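Putative DNA protection protein (Streptomyces coelicolor, PDB 4CYB) binds iron and, as a Dps-family member of the ferritin superfamily, probably oxidises it, its twelve subunits forming a hollow shell. Local coordinates at residues V14-D19 against Y137-T142; Q26-V31 against D73-R78; S111-L116 against W159-H164. All blocks are in the same frame, centred on the assembly; numbering follows the deposited sequence.

Contact 1. Residues V14-D19 against Y137-T142; sequences VALTMD and YGDDGT
Leu16 lies against Gly138 and Asp139 where the lead-in to helix 18-48 passes the short connection between helix 109-136 and helix 140-164, at one end of the Dps four-helix bundle. The contact has no hydrogen bond of its own. Leu16 CD1 touches the carboxylate of Asp139, 3.6 Å from its OD1, while Leu16 CD2 approaches Gly138 O at 3.7 Å; the leucine and aspartate side chains cross at about a right angle. Gly138 ends the preceding helix in a Schellman motif with phi of 97°, where a CB would jam against the carbonyl O of Tyr137. Asp139 then N-caps the next helix: its CG is anti to the backbone N (chi1 -167°), which turns the carboxylate to the first helical turn. Thr142 N donates to Asp139 OD1 over 3.1 Å at 159°, and Thr142 OG1 donates to Asp139 OD2 over 2.6 Å, both from above the carboxylate plane. Ser24 binds OD2 as well, and Arg78 forms a salt bridge to OD1, so both buried oxygens are doubly held. Replacing Asp139 by an alanine would probably leave Thr142 N without its cap and remove the salt bridge at Arg78 NH2. At the surface Tyr137 CE1 comes near Asp19, 4.3 Å from its CB and 4.2 Å from its O.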
ATOM      1  N   VAL J  14       5.235 -28.843 -24.955  1.00 43.61           N
ATOM      2  CA  VAL J  14       6.276 -28.037 -24.302  1.00 38.39           C
ATOM      3  C   VAL J  14       7.715 -28.317 -24.822  1.00 36.83           C
ATOM      4  O   VAL J  14       8.688 -28.073 -24.090  1.00 36.02           O
ATOM      5  CB  VAL J  14       6.187 -28.117 -22.755  1.00 42.89           C
ATOM      6  CG1 VAL J  14       4.877 -27.464 -22.261  1.00 40.54           C
ATOM      7  CG2 VAL J  14       6.294 -29.576 -22.271  1.00 36.26           C
ATOM      8  N   ALA J  15       7.846 -28.804 -26.074  1.00 34.69           N
ATOM      9  CA  ALA J  15       9.171 -28.948 -26.742  1.00 31.00           C
ATOM     10  C   ALA J  15      10.172 -29.806 -25.977  1.00 31.99           C
ATOM     11  O   ALA J  15      11.380 -29.548 -26.009  1.00 39.70           O
ATOM     12  CB  ALA J  15       9.795 -27.585 -27.011  1.00 32.49           C
ATOM     13  N   LEU J  16       9.681 -30.746 -25.198  1.00 28.88           N
ATOM     14  CA  LEU J  16      10.574 -31.676 -24.459  1.00 28.98           C
ATOM     15  C   LEU J  16      10.073 -33.086 -24.754  1.00 25.89           C
ATOM     16  O   LEU J  16       8.848 -33.328 -24.781  1.00 25.51           O
ATOM     17  CB  LEU J  16      10.463 -31.407 -22.935  1.00 28.69           C
ATOM     18  CG  LEU J  16      11.087 -30.108 -22.384  1.00 30.41           C
ATOM     19  CD1 LEU J  16      10.824 -29.977 -20.898  1.00 27.34           C
ATOM     20  CD2 LEU J  16      12.595 -30.138 -22.633  1.00 26.11           C
ATOM     21  N   THR J  17      10.989 -34.041 -24.985  1.00 28.32           N
ATOM     22  CA  THR J  17      10.569 -35.436 -25.247  1.00 28.16           C
ATOM     23  C   THR J  17       9.797 -36.087 -24.065  1.00 28.98           C
ATOM     24  O   THR J  17       9.999 -35.750 -22.890  1.00 27.01           O
ATOM     25  CB  THR J  17      11.779 -36.366 -25.620  1.00 29.53           C
ATOM     26  OG1 THR J  17      12.496 -36.718 -24.431  1.00 29.29           O
ATOM     27  CG2 THR J  17      12.743 -35.721 -26.576  1.00 28.38           C
ATOM     28  N   MET J  18       8.919 -37.039 -24.375  1.00 27.65           N
ATOM     29  CA  MET J  18       8.261 -37.845 -23.382  1.00 29.65           C
ATOM     30  C   MET J  18       9.244 -38.440 -22.348  1.00 30.87           C
ATOM     31  O   MET J  18       8.939 -38.441 -21.152  1.00 26.69           O
ATOM     32  CB  MET J  18       7.406 -38.929 -24.072  1.00 33.43           C
ATOM     33  CG  MET J  18       6.751 -39.950 -23.159  1.00 43.16           C
ATOM     34  SD  MET J  18       6.031 -41.389 -24.049  1.00 65.50           S
ATOM     35  CE  MET J  18       7.412 -41.992 -25.054  1.00 55.13           C
ATOM     36  N   ASP J  19      10.430 -38.910 -22.782  1.00 27.74           N
ATOM     37  CA  ASP J  19      11.369 -39.499 -21.809  1.00 28.07           C
ATOM     38  C   ASP J  19      11.901 -38.423 -20.825  1.00 25.40           C
ATOM     39  O   ASP J  19      12.032 -38.686 -19.623  1.00 24.80           O
ATOM     40  CB  ASP J  19      12.607 -40.070 -22.517  1.00 27.14           C
ATOM     41  CG  ASP J  19      12.352 -41.433 -23.161  1.00 30.92           C
ATOM     42  OD1 ASP J  19      11.328 -42.088 -22.852  1.00 29.46           O
ATOM     43  OD2 ASP J  19      13.176 -41.824 -24.024  1.00 32.60           O
ATOM     44  N   TYR J 137      19.485 -34.298 -19.684  1.00 31.23           N
ATOM     45  CA  TYR J 137      18.361 -34.638 -20.556  1.00 31.58           C
ATOM     46  C   TYR J 137      17.792 -33.455 -21.332  1.00 31.77           C
ATOM     47  O   TYR J 137      16.882 -33.659 -22.105  1.00 34.35           O
ATOM     48  CB  TYR J 137      17.187 -35.181 -19.759  1.00 34.60           C
ATOM     49  CG  TYR J 137      17.001 -36.657 -19.575  1.00 43.87           C
ATOM     50  CD1 TYR J 137      16.375 -37.462 -20.585  1.00 53.25           C
ATOM     51  CD2 TYR J 137      17.352 -37.265 -18.357  1.00 46.11           C
ATOM     52  CE1 TYR J 137      16.156 -38.839 -20.402  1.00 49.84           C
ATOM     53  CE2 TYR J 137      17.133 -38.635 -18.155  1.00 52.12           C
ATOM     54  CZ  TYR J 137      16.547 -39.413 -19.173  1.00 53.45           C
ATOM     55  OH  TYR J 137      16.367 -40.758 -18.931  1.00 50.77           O
ATOM     56  N   GLY J 138      18.255 -32.230 -21.101  1.00 29.82           N
ATOM     57  CA  GLY J 138      17.790 -31.106 -21.917  1.00 28.37           C
ATOM     58  C   GLY J 138      16.656 -30.299 -21.257  1.00 28.45           C
ATOM     59  O   GLY J 138      16.136 -29.356 -21.881  1.00 27.86           O
ATOM     60  N   ASP J 139      16.309 -30.628 -20.001  1.00 26.00           N
ATOM     61  CA  ASP J 139      15.204 -29.890 -19.299  1.00 24.68           C
ATOM     62  C   ASP J 139      15.783 -28.664 -18.579  1.00 22.68           C
ATOM     63  O   ASP J 139      15.978 -28.681 -17.349  1.00 23.74           O
ATOM     64  CB  ASP J 139      14.447 -30.801 -18.375  1.00 22.22           C
ATOM     65  CG  ASP J 139      13.111 -30.154 -17.881  1.00 24.87           C
ATOM     66  OD1 ASP J 139      12.945 -28.939 -18.146  1.00 23.76           O
ATOM     67  OD2 ASP J 139      12.315 -30.849 -17.239  1.00 26.03           O
ATOM     68  N   ASP J 140      16.159 -27.653 -19.373  1.00 22.84           N
ATOM     69  CA  ASP J 140      16.797 -26.446 -18.854  1.00 25.09           C
ATOM     70  C   ASP J 140      15.948 -25.781 -17.771  1.00 22.80           C
ATOM     71  O   ASP J 140      16.517 -25.278 -16.776  1.00 21.34           O
ATOM     72  CB  ASP J 140      17.000 -25.425 -19.982  1.00 27.39           C
ATOM     73  CG  ASP J 140      17.933 -25.944 -21.075  1.00 32.74           C
ATOM     74  OD1 ASP J 140      19.015 -26.398 -20.696  1.00 34.17           O
ATOM     75  OD2 ASP J 140      17.567 -25.937 -22.278  1.00 33.18           O
ATOM     76  N   GLY J 141      14.626 -25.752 -17.998  1.00 21.82           N
ATOM     77  CA  GLY J 141      13.700 -25.027 -17.088  1.00 24.03           C
ATOM     78  C   GLY J 141      13.646 -25.723 -15.736  1.00 25.05           C
ATOM     79  O   GLY J 141      13.660 -25.082 -14.695  1.00 24.89           O
ATOM     80  N   THR J 142      13.626 -27.058 -15.731  1.00 23.74           N
ATOM     81  CA  THR J 142      13.618 -27.809 -14.495  1.00 20.85           C
ATOM     82  C   THR J 142      14.936 -27.632 -13.751  1.00 22.54           C
ATOM     83  O   THR J 142      14.959 -27.482 -12.520  1.00 21.24           O
ATOM     84  CB  THR J 142      13.266 -29.305 -14.722  1.00 20.95           C
ATOM     85  OG1 THR J 142      11.921 -29.379 -15.176  1.00 22.28           O
ATOM     86  CG2 THR J 142      13.433 -30.143 -13.409  1.00 22.41           C
TER

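Contact 2. Residues Q26-V31 against D73-R78; sequences QRLNKV and DTVAER. With FE (Fe (III) ion), chain B.
Behind the intersubunit iron site, of the type that serves Dps proteins as ferroxidase centre, Leu28 of helix 18-48 packs on Val75 and Arg78 of helix 54-81. The same turns of helix 54-81 that bury one side in the four-helix bundle thus carry the metal ligands Asp73 and Glu77 on the other. Across the buried seam Val75 CG1 presses on the backbone, 3.6 Å from Leu28 O, and meets Leu28 CD2 at 4.1 Å. Leu28 CD1 takes the other direction and abuts the aliphatic root of Arg78, with CD1 and CG only 3.4 Å apart, a tight fit for two carbons. In the arginine, CG anti to the backbone N (chi1 -179°) puts this methylene against the leucine, and the bend at chi2 (75°) turns the rest of the chain away toward its polar partners, among them Glu155 of a second subunit. On the metal side Glu77 reaches out as an extended chain and binds the iron through OE2 at 2.2 Å. His46 of a third subunit and three waters add to the coordination, which makes the site a shared one; Lys43 and Trp47 of that subunit hold Asp73 OD1. The Asp73 carboxylate straddles the ferric ion with both oxygens, OD2 at 2.5 Å and OD1 at 2.6 Å from the iron.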
ATOM      1  N   GLN J  26       9.541 -37.604 -12.235  1.00 23.20           N
ATOM      2  CA  GLN J  26       9.966 -38.483 -11.131  1.00 22.84           C
ATOM      3  C   GLN J  26      10.913 -37.764 -10.194  1.00 23.39           C
ATOM      4  O   GLN J  26      10.723 -37.885  -8.977  1.00 26.41           O
ATOM      5  CB  GLN J  26      10.717 -39.720 -11.676  1.00 26.40           C
ATOM      6  CG  GLN J  26       9.849 -40.612 -12.516  1.00 34.34           C
ATOM      7  CD  GLN J  26      10.667 -41.623 -13.363  1.00 42.69           C
ATOM      8  OE1 GLN J  26      10.084 -42.419 -14.096  1.00 46.09           O
ATOM      9  NE2 GLN J  26      12.002 -41.594 -13.242  1.00 47.66           N
ATOM     10  N   ARG J  27      11.919 -37.035 -10.701  1.00 21.03           N
ATOM     11  CA  ARG J  27      12.835 -36.354  -9.806  1.00 22.64           C
ATOM     12  C   ARG J  27      12.090 -35.236  -9.016  1.00 24.63           C
ATOM     13  O   ARG J  27      12.314 -35.060  -7.800  1.00 23.80           O
ATOM     14  CB  ARG J  27      14.058 -35.753 -10.512  1.00 24.29           C
ATOM     15  CG  ARG J  27      14.904 -36.730 -11.314  1.00 28.33           C
ATOM     16  CD  ARG J  27      15.355 -37.954 -10.531  1.00 26.37           C
ATOM     17  NE  ARG J  27      16.041 -37.625  -9.304  1.00 26.10           N
ATOM     18  CZ  ARG J  27      17.365 -37.565  -9.140  1.00 28.91           C
ATOM     19  NH1 ARG J  27      18.217 -37.788 -10.163  1.00 30.33           N
ATOM     20  NH2 ARG J  27      17.841 -37.316  -7.940  1.00 27.52           N
ATOM     21  N   LEU J  28      11.220 -34.511  -9.729  1.00 22.26           N
ATOM     22  CA  LEU J  28      10.510 -33.381  -9.063  1.00 20.85           C
ATOM     23  C   LEU J  28       9.610 -33.916  -7.977  1.00 21.78           C
ATOM     24  O   LEU J  28       9.490 -33.255  -6.912  1.00 25.49           O
ATOM     25  CB  LEU J  28       9.726 -32.528 -10.078  1.00 20.78           C
ATOM     26  CG  LEU J  28      10.617 -31.636 -10.958  1.00 21.12           C
ATOM     27  CD1 LEU J  28       9.887 -31.053 -12.161  1.00 22.65           C
ATOM     28  CD2 LEU J  28      11.330 -30.540 -10.156  1.00 25.46           C
ATOM     29  N   ASN J  29       8.945 -35.049  -8.229  1.00 20.89           N
ATOM     30  CA  ASN J  29       8.037 -35.588  -7.237  1.00 22.52           C
ATOM     31  C   ASN J  29       8.739 -36.036  -5.972  1.00 22.47           C
ATOM     32  O   ASN J  29       8.173 -35.980  -4.903  1.00 21.02           O
ATOM     33  CB  ASN J  29       7.087 -36.673  -7.759  1.00 22.99           C
ATOM     34  CG  ASN J  29       5.793 -36.092  -8.308  1.00 26.28           C
ATOM     35  OD1 ASN J  29       5.193 -35.197  -7.694  1.00 26.28           O
ATOM     36  ND2 ASN J  29       5.341 -36.616  -9.437  1.00 22.52           N
ATOM     37  N   LYS J  30       9.969 -36.516  -6.091  1.00 22.64           N
ATOM     38  CA  LYS J  30      10.706 -36.874  -4.880  1.00 20.54           C
ATOM     39  C   LYS J  30      11.050 -35.627  -4.076  1.00 21.25           C
ATOM     40  O   LYS J  30      10.876 -35.602  -2.833  1.00 21.55           O
ATOM     41  CB  LYS J  30      11.989 -37.698  -5.235  1.00 21.98           C
ATOM     42  CG  LYS J  30      12.832 -38.088  -4.004  1.00 25.94           C
ATOM     43  CD  LYS J  30      12.002 -38.784  -2.926  1.00 26.25           C
ATOM     44  CE  LYS J  30      12.922 -39.494  -1.935  1.00 26.50           C
ATOM     45  NZ  LYS J  30      13.984 -38.630  -1.387  1.00 25.01           N
ATOM     46  N   VAL J  31      11.531 -34.606  -4.754  1.00 21.59           N
ATOM     47  CA  VAL J  31      11.834 -33.328  -4.090  1.00 21.74           C
ATOM     48  C   VAL J  31      10.552 -32.812  -3.430  1.00 19.91           C
ATOM     49  O   VAL J  31      10.587 -32.292  -2.310  1.00 21.17           O
ATOM     50  CB  VAL J  31      12.390 -32.293  -5.085  1.00 23.40           C
ATOM     51  CG1 VAL J  31      12.480 -30.904  -4.433  1.00 24.54           C
ATOM     52  CG2 VAL J  31      13.798 -32.751  -5.535  1.00 24.62           C
ATOM     53  N   ASP J  73       4.336 -25.346  -4.174  1.00 21.23           N
ATOM     54  CA  ASP J  73       3.437 -24.940  -5.262  1.00 21.87           C
ATOM     55  C   ASP J  73       4.178 -24.800  -6.589  1.00 19.93           C
ATOM     56  O   ASP J  73       3.676 -25.270  -7.634  1.00 19.98           O
ATOM     57  CB  ASP J  73       2.709 -23.648  -4.888  1.00 21.22           C
ATOM     58  CG  ASP J  73       1.698 -23.239  -5.943  1.00 23.52           C
ATOM     59  OD1 ASP J  73       0.591 -23.827  -5.981  1.00 22.31           O
ATOM     60  OD2 ASP J  73       1.992 -22.290  -6.717  1.00 24.55           O
ATOM     61  N   THR J  74       5.370 -24.231  -6.559  1.00 19.54           N
ATOM     62  CA  THR J  74       6.107 -23.970  -7.792  1.00 20.74           C
ATOM     63  C   THR J  74       6.579 -25.328  -8.403  1.00 20.17           C
ATOM     64  O   THR J  74       6.515 -25.555  -9.621  1.00 20.29           O
ATOM     65  CB  THR J  74       7.316 -23.068  -7.535  1.00 22.38           C
ATOM     66  OG1 THR J  74       6.880 -21.774  -7.026  1.00 24.64           O
ATOM     67  CG2 THR J  74       8.151 -22.865  -8.893  1.00 23.01           C
ATOM     68  N   VAL J  75       7.045 -26.219  -7.548  1.00 19.36           N
ATOM     69  CA  VAL J  75       7.473 -27.555  -8.033  1.00 18.61           C
ATOM     70  C   VAL J  75       6.315 -28.401  -8.539  1.00 20.15           C
ATOM     71  O   VAL J  75       6.449 -29.029  -9.590  1.00 21.28           O
ATOM     72  CB  VAL J  75       8.265 -28.287  -6.904  1.00 20.47           C
ATOM     73  CG1 VAL J  75       8.617 -29.754  -7.244  1.00 24.43           C
ATOM     74  CG2 VAL J  75       9.546 -27.530  -6.647  1.00 22.51           C
ATOM     75  N   ALA J  76       5.176 -28.406  -7.833  1.00 18.75           N
ATOM     76  CA  ALA J  76       4.006 -29.127  -8.284  1.00 20.62           C
ATOM     77  C   ALA J  76       3.555 -28.593  -9.629  1.00 20.52           C
ATOM     78  O   ALA J  76       3.231 -29.367 -10.513  1.00 20.13           O
ATOM     79  CB  ALA J  76       2.878 -29.012  -7.294  1.00 18.02           C
ATOM     80  N   GLU J  77       3.465 -27.261  -9.765  1.00 19.03           N
ATOM     81  CA  GLU J  77       3.089 -26.689 -11.046  1.00 19.50           C
ATOM     82  C   GLU J  77       4.080 -27.053 -12.175  1.00 19.19           C
ATOM     83  O   GLU J  77       3.656 -27.245 -13.309  1.00 18.76           O
ATOM     84  CB  GLU J  77       2.925 -25.147 -10.921  1.00 18.83           C
ATOM     85  CG  GLU J  77       1.541 -24.884 -10.229  1.00 22.29           C
ATOM     86  CD  GLU J  77       1.187 -23.384 -10.149  1.00 24.92           C
ATOM     87  OE1 GLU J  77       1.856 -22.555 -10.835  1.00 26.94           O
ATOM     88  OE2 GLU J  77       0.178 -23.074  -9.461  1.00 27.04           O
ATOM     89  N   ARG J  78       5.356 -27.185 -11.824  1.00 18.83           N
ATOM     90  CA  ARG J  78       6.326 -27.645 -12.847  1.00 20.08           C
ATOM     91  C   ARG J  78       6.018 -29.084 -13.322  1.00 21.20           C
ATOM     92  O   ARG J  78       6.066 -29.374 -14.543  1.00 20.60           O
ATOM     93  CB  ARG J  78       7.726 -27.590 -12.267  1.00 21.63           C
ATOM     94  CG  ARG J  78       8.817 -28.031 -13.255  1.00 22.97           C
ATOM     95  CD  ARG J  78       9.052 -26.930 -14.264  1.00 27.11           C
ATOM     96  NE  ARG J  78       9.953 -27.303 -15.386  1.00 22.18           N
ATOM     97  CZ  ARG J  78      10.059 -26.555 -16.481  1.00 26.47           C
ATOM     98  NH1 ARG J  78       9.359 -25.393 -16.572  1.00 28.39           N
ATOM     99  NH2 ARG J  78      10.852 -26.945 -17.497  1.00 26.32           N
TER
HETATM  100 FE    FE B1201      -0.300 -21.962  -7.561  0.50 14.85          FE
HETATM  101  O   HOH W   1      -0.761 -21.116  -5.393  1.00 23.42           O
HETATM  102  O   HOH W   2      -1.678 -20.289  -8.402  1.00 33.10           O
HETATM  103  O   HOH W   3       1.041 -20.074  -8.113  1.00 29.87           O

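Contact 3. Residues S111-L116 against W159-H164; sequences SMLSRL and WFVAEH
Val161 sets its CG1 methyl against the carbonyl O and CB of Leu113, and this methyl sits at the centre of the antiparallel packing of helix 109-136 on helix 140-164 within the four-helix bundle. The short helical segments approach to 9.5 Å between axes, with their N-to-C directions 148° apart, and Leu113 and Val161 are the residues whose backbones come nearest. The valine holds CG1 anti to its own backbone N (chi1 173°), a rotation that sends this one branch across the interface. There it lies 3.7 Å from Leu113 O and 3.9 Å from Leu113 CB, and the CD2 methyl of the leucine closes over it at 4.0 Å. Leu116, one turn further along, adds a looser touch, its CB standing 4.4 Å from Val161 CG1. The valine methyl is therefore bordered by two leucines on successive turns. Leu113 divides its two methyls between partners: while CD2 stays with Val161, CD1 reaches one turn on along helix 140-164 and rests 3.8 Å from His164 CB. The leucine side chain runs obliquely to both. No hydrogen bond crosses this seam; the contact is apolar and fully buried.

Tyr42 of helix 18-48 touches both Leu116 and Val161, extending the apolar layer to a third helix. Gln56, Leu57 and Leu60 of helix 54-81 lie against His164, so all four long helices of the bundle converge around this contact. Phe54 of a neighbouring subunit meets the Trp159 and Phe160 rings edge-to-face. Met112, on helix 109-136, packs against the short strand 106-107.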
ATOM      1  N   SER J 111      17.200 -30.586  19.349  1.00 24.10           N
ATOM      2  CA  SER J 111      16.872 -31.733  18.472  1.00 25.09           C
ATOM      3  C   SER J 111      15.928 -31.375  17.349  1.00 23.28           C
ATOM      4  O   SER J 111      16.035 -31.941  16.253  1.00 23.27           O
ATOM      5  CB  SER J 111      16.238 -32.889  19.244  1.00 27.17           C
ATOM      6  OG  SER J 111      17.199 -33.321  20.197  1.00 31.25           O
ATOM      7  N   MET J 112      14.982 -30.491  17.639  1.00 24.48           N
ATOM      8  CA  MET J 112      14.085 -30.029  16.559  1.00 24.77           C
ATOM      9  C   MET J 112      14.964 -29.373  15.492  1.00 21.68           C
ATOM     10  O   MET J 112      14.796 -29.652  14.300  1.00 22.00           O
ATOM     11  CB  MET J 112      13.067 -28.998  17.079  1.00 25.75           C
ATOM     12  CG  MET J 112      12.146 -29.446  18.199  1.00 24.79           C
ATOM     13  SD  MET J 112      11.117 -27.994  18.653  1.00 29.18           S
ATOM     14  CE  MET J 112       9.900 -28.834  19.702  1.00 26.24           C
ATOM     15  N   LEU J 113      15.885 -28.475  15.903  1.00 23.27           N
ATOM     16  CA  LEU J 113      16.712 -27.735  14.930  1.00 22.45           C
ATOM     17  C   LEU J 113      17.578 -28.727  14.133  1.00 24.73           C
ATOM     18  O   LEU J 113      17.726 -28.601  12.914  1.00 21.96           O
ATOM     19  CB  LEU J 113      17.606 -26.682  15.614  1.00 24.00           C
ATOM     20  CG  LEU J 113      16.810 -25.609  16.405  1.00 25.37           C
ATOM     21  CD1 LEU J 113      17.726 -24.530  16.943  1.00 26.75           C
ATOM     22  CD2 LEU J 113      15.791 -24.941  15.479  1.00 26.27           C
ATOM     23  N   SER J 114      18.176 -29.686  14.833  1.00 22.04           N
ATOM     24  CA  SER J 114      18.995 -30.727  14.139  1.00 22.74           C
ATOM     25  C   SER J 114      18.205 -31.537  13.104  1.00 24.01           C
ATOM     26  O   SER J 114      18.751 -31.855  12.031  1.00 23.86           O
ATOM     27  CB  SER J 114      19.578 -31.682  15.178  1.00 24.61           C
ATOM     28  OG  SER J 114      20.568 -30.965  15.880  1.00 27.70           O
ATOM     29  N   ARG J 115      16.956 -31.895  13.426  1.00 22.44           N
ATOM     30  CA  ARG J 115      16.099 -32.635  12.500  1.00 23.86           C
ATOM     31  C   ARG J 115      15.825 -31.811  11.227  1.00 24.06           C
ATOM     32  O   ARG J 115      15.816 -32.360  10.129  1.00 24.77           O
ATOM     33  CB  ARG J 115      14.774 -33.037  13.178  1.00 21.72           C
ATOM     34  CG  ARG J 115      13.915 -33.912  12.271  1.00 22.95           C
ATOM     35  CD  ARG J 115      12.711 -34.464  13.069  1.00 23.91           C
ATOM     36  NE  ARG J 115      13.070 -35.296  14.227  1.00 25.93           N
ATOM     37  CZ  ARG J 115      13.484 -36.578  14.180  1.00 30.24           C
ATOM     38  NH1 ARG J 115      13.625 -37.229  13.031  1.00 27.36           N
ATOM     39  NH2 ARG J 115      13.770 -37.217  15.316  1.00 31.21           N
ATOM     40  N   LEU J 116      15.546 -30.506  11.383  1.00 22.75           N
ATOM     41  CA  LEU J 116      15.398 -29.599  10.242  1.00 20.97           C
ATOM     42  C   LEU J 116      16.669 -29.616   9.397  1.00 21.77           C
ATOM     43  O   LEU J 116      16.584 -29.767   8.178  1.00 22.27           O
ATOM     44  CB  LEU J 116      15.096 -28.188  10.749  1.00 21.13           C
ATOM     45  CG  LEU J 116      13.701 -27.971  11.407  1.00 21.37           C
ATOM     46  CD1 LEU J 116      13.703 -26.526  11.934  1.00 20.47           C
ATOM     47  CD2 LEU J 116      12.561 -28.155  10.420  1.00 21.06           C
ATOM     48  N   TRP J 159      21.522 -22.373   6.897  1.00 25.12           N
ATOM     49  CA  TRP J 159      22.402 -21.415   7.586  1.00 25.59           C
ATOM     50  C   TRP J 159      21.738 -20.765   8.788  1.00 25.08           C
ATOM     51  O   TRP J 159      22.259 -20.819   9.912  1.00 23.77           O
ATOM     52  CB  TRP J 159      22.972 -20.363   6.592  1.00 27.03           C
ATOM     53  CG  TRP J 159      23.697 -19.221   7.271  1.00 25.13           C
ATOM     54  CD1 TRP J 159      24.716 -19.290   8.194  1.00 26.75           C
ATOM     55  CD2 TRP J 159      23.402 -17.821   7.139  1.00 23.73           C
ATOM     56  NE1 TRP J 159      25.094 -18.039   8.600  1.00 27.59           N
ATOM     57  CE2 TRP J 159      24.305 -17.120   8.035  1.00 25.64           C
ATOM     58  CE3 TRP J 159      22.470 -17.076   6.386  1.00 26.67           C
ATOM     59  CZ2 TRP J 159      24.315 -15.720   8.143  1.00 26.98           C
ATOM     60  CZ3 TRP J 159      22.496 -15.657   6.500  1.00 25.34           C
ATOM     61  CH2 TRP J 159      23.395 -15.011   7.355  1.00 25.36           C
ATOM     62  N   PHE J 160      20.538 -20.225   8.591  1.00 23.88           N
ATOM     63  CA  PHE J 160      19.802 -19.553   9.651  1.00 24.51           C
ATOM     64  C   PHE J 160      19.512 -20.522  10.776  1.00 23.12           C
ATOM     65  O   PHE J 160      19.696 -20.169  11.939  1.00 23.56           O
ATOM     66  CB  PHE J 160      18.452 -18.983   9.142  1.00 25.21           C
ATOM     67  CG  PHE J 160      18.538 -17.577   8.580  1.00 26.30           C
ATOM     68  CD1 PHE J 160      19.013 -17.336   7.289  1.00 26.93           C
ATOM     69  CD2 PHE J 160      18.064 -16.490   9.318  1.00 27.46           C
ATOM     70  CE1 PHE J 160      19.072 -16.026   6.757  1.00 28.83           C
ATOM     71  CE2 PHE J 160      18.087 -15.191   8.789  1.00 28.11           C
ATOM     72  CZ  PHE J 160      18.601 -14.962   7.501  1.00 27.94           C
ATOM     73  N   VAL J 161      19.189 -21.767  10.466  1.00 21.48           N
ATOM     74  CA  VAL J 161      18.870 -22.711  11.535  1.00 20.98           C
ATOM     75  C   VAL J 161      20.150 -23.111  12.260  1.00 24.56           C
ATOM     76  O   VAL J 161      20.205 -23.137  13.504  1.00 23.50           O
ATOM     77  CB  VAL J 161      18.107 -23.965  11.008  1.00 21.16           C
ATOM     78  CG1 VAL J 161      17.930 -25.036  12.095  1.00 22.51           C
ATOM     79  CG2 VAL J 161      16.692 -23.548  10.521  1.00 21.82           C
ATOM     80  N   ALA J 162      21.168 -23.419  11.480  1.00 22.55           N
ATOM     81  CA  ALA J 162      22.432 -23.948  12.047  1.00 23.80           C
ATOM     82  C   ALA J 162      23.107 -22.989  12.998  1.00 24.18           C
ATOM     83  O   ALA J 162      23.710 -23.420  14.021  1.00 23.71           O
ATOM     84  CB  ALA J 162      23.388 -24.355  10.926  1.00 22.69           C
ATOM     85  N   GLU J 163      23.012 -21.688  12.717  1.00 22.71           N
ATOM     86  CA  GLU J 163      23.605 -20.682  13.617  1.00 24.17           C
ATOM     87  C   GLU J 163      23.008 -20.672  14.995  1.00 24.27           C
ATOM     88  O   GLU J 163      23.708 -20.350  15.944  1.00 24.67           O
ATOM     89  CB  GLU J 163      23.616 -19.243  13.006  1.00 25.53           C
ATOM     90  CG  GLU J 163      24.450 -19.029  11.751  1.00 27.95           C
ATOM     91  CD  GLU J 163      25.916 -19.484  11.837  1.00 36.04           C
ATOM     92  OE1 GLU J 163      26.443 -19.848  12.913  1.00 42.36           O
ATOM     93  OE2 GLU J 163      26.552 -19.435  10.789  1.00 36.08           O
ATOM     94  N   HIS J 164      21.733 -21.041  15.140  1.00 22.11           N
ATOM     95  CA  HIS J 164      21.094 -21.129  16.457  1.00 23.05           C
ATOM     96  C   HIS J 164      21.588 -22.278  17.319  1.00 23.59           C
ATOM     97  O   HIS J 164      21.404 -22.242  18.525  1.00 27.55           O
ATOM     98  CB  HIS J 164      19.587 -21.247  16.334  1.00 22.07           C
ATOM     99  CG  HIS J 164      18.969 -19.999  15.798  1.00 24.52           C
ATOM    100  ND1 HIS J 164      18.510 -18.992  16.589  1.00 28.42           N
ATOM    101  CD2 HIS J 164      18.801 -19.588  14.497  1.00 24.68           C
ATOM    102  CE1 HIS J 164      18.073 -17.962  15.781  1.00 21.99           C
ATOM    103  NE2 HIS J 164      18.218 -18.352  14.525  1.00 28.21           N
TER

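Contacts 1 and 2 sit 14 Å apart by their centres, share helix 18-48 and are joined by Arg78: its NH2 lies 3.0 Å from Asp139 OD1 in a salt bridge, and its NE 2.9 Å from Thr142 OG1. Leu28 of contact 2 touches contact 1, with its CD1 3.9 Å from Thr142 CG2. Segment 73-78 thereby links the capped start of helix 140-164 to the iron bound by Asp73 and Glu77. Contact 3, at the other end of helix 140-164, is centred 36 Å from contact 1 and 25 Å from contact 2. Its Leu116 side chain lies about 9 Å from that of His46 of this chain, a copy without bound iron, unlike that in contact 2.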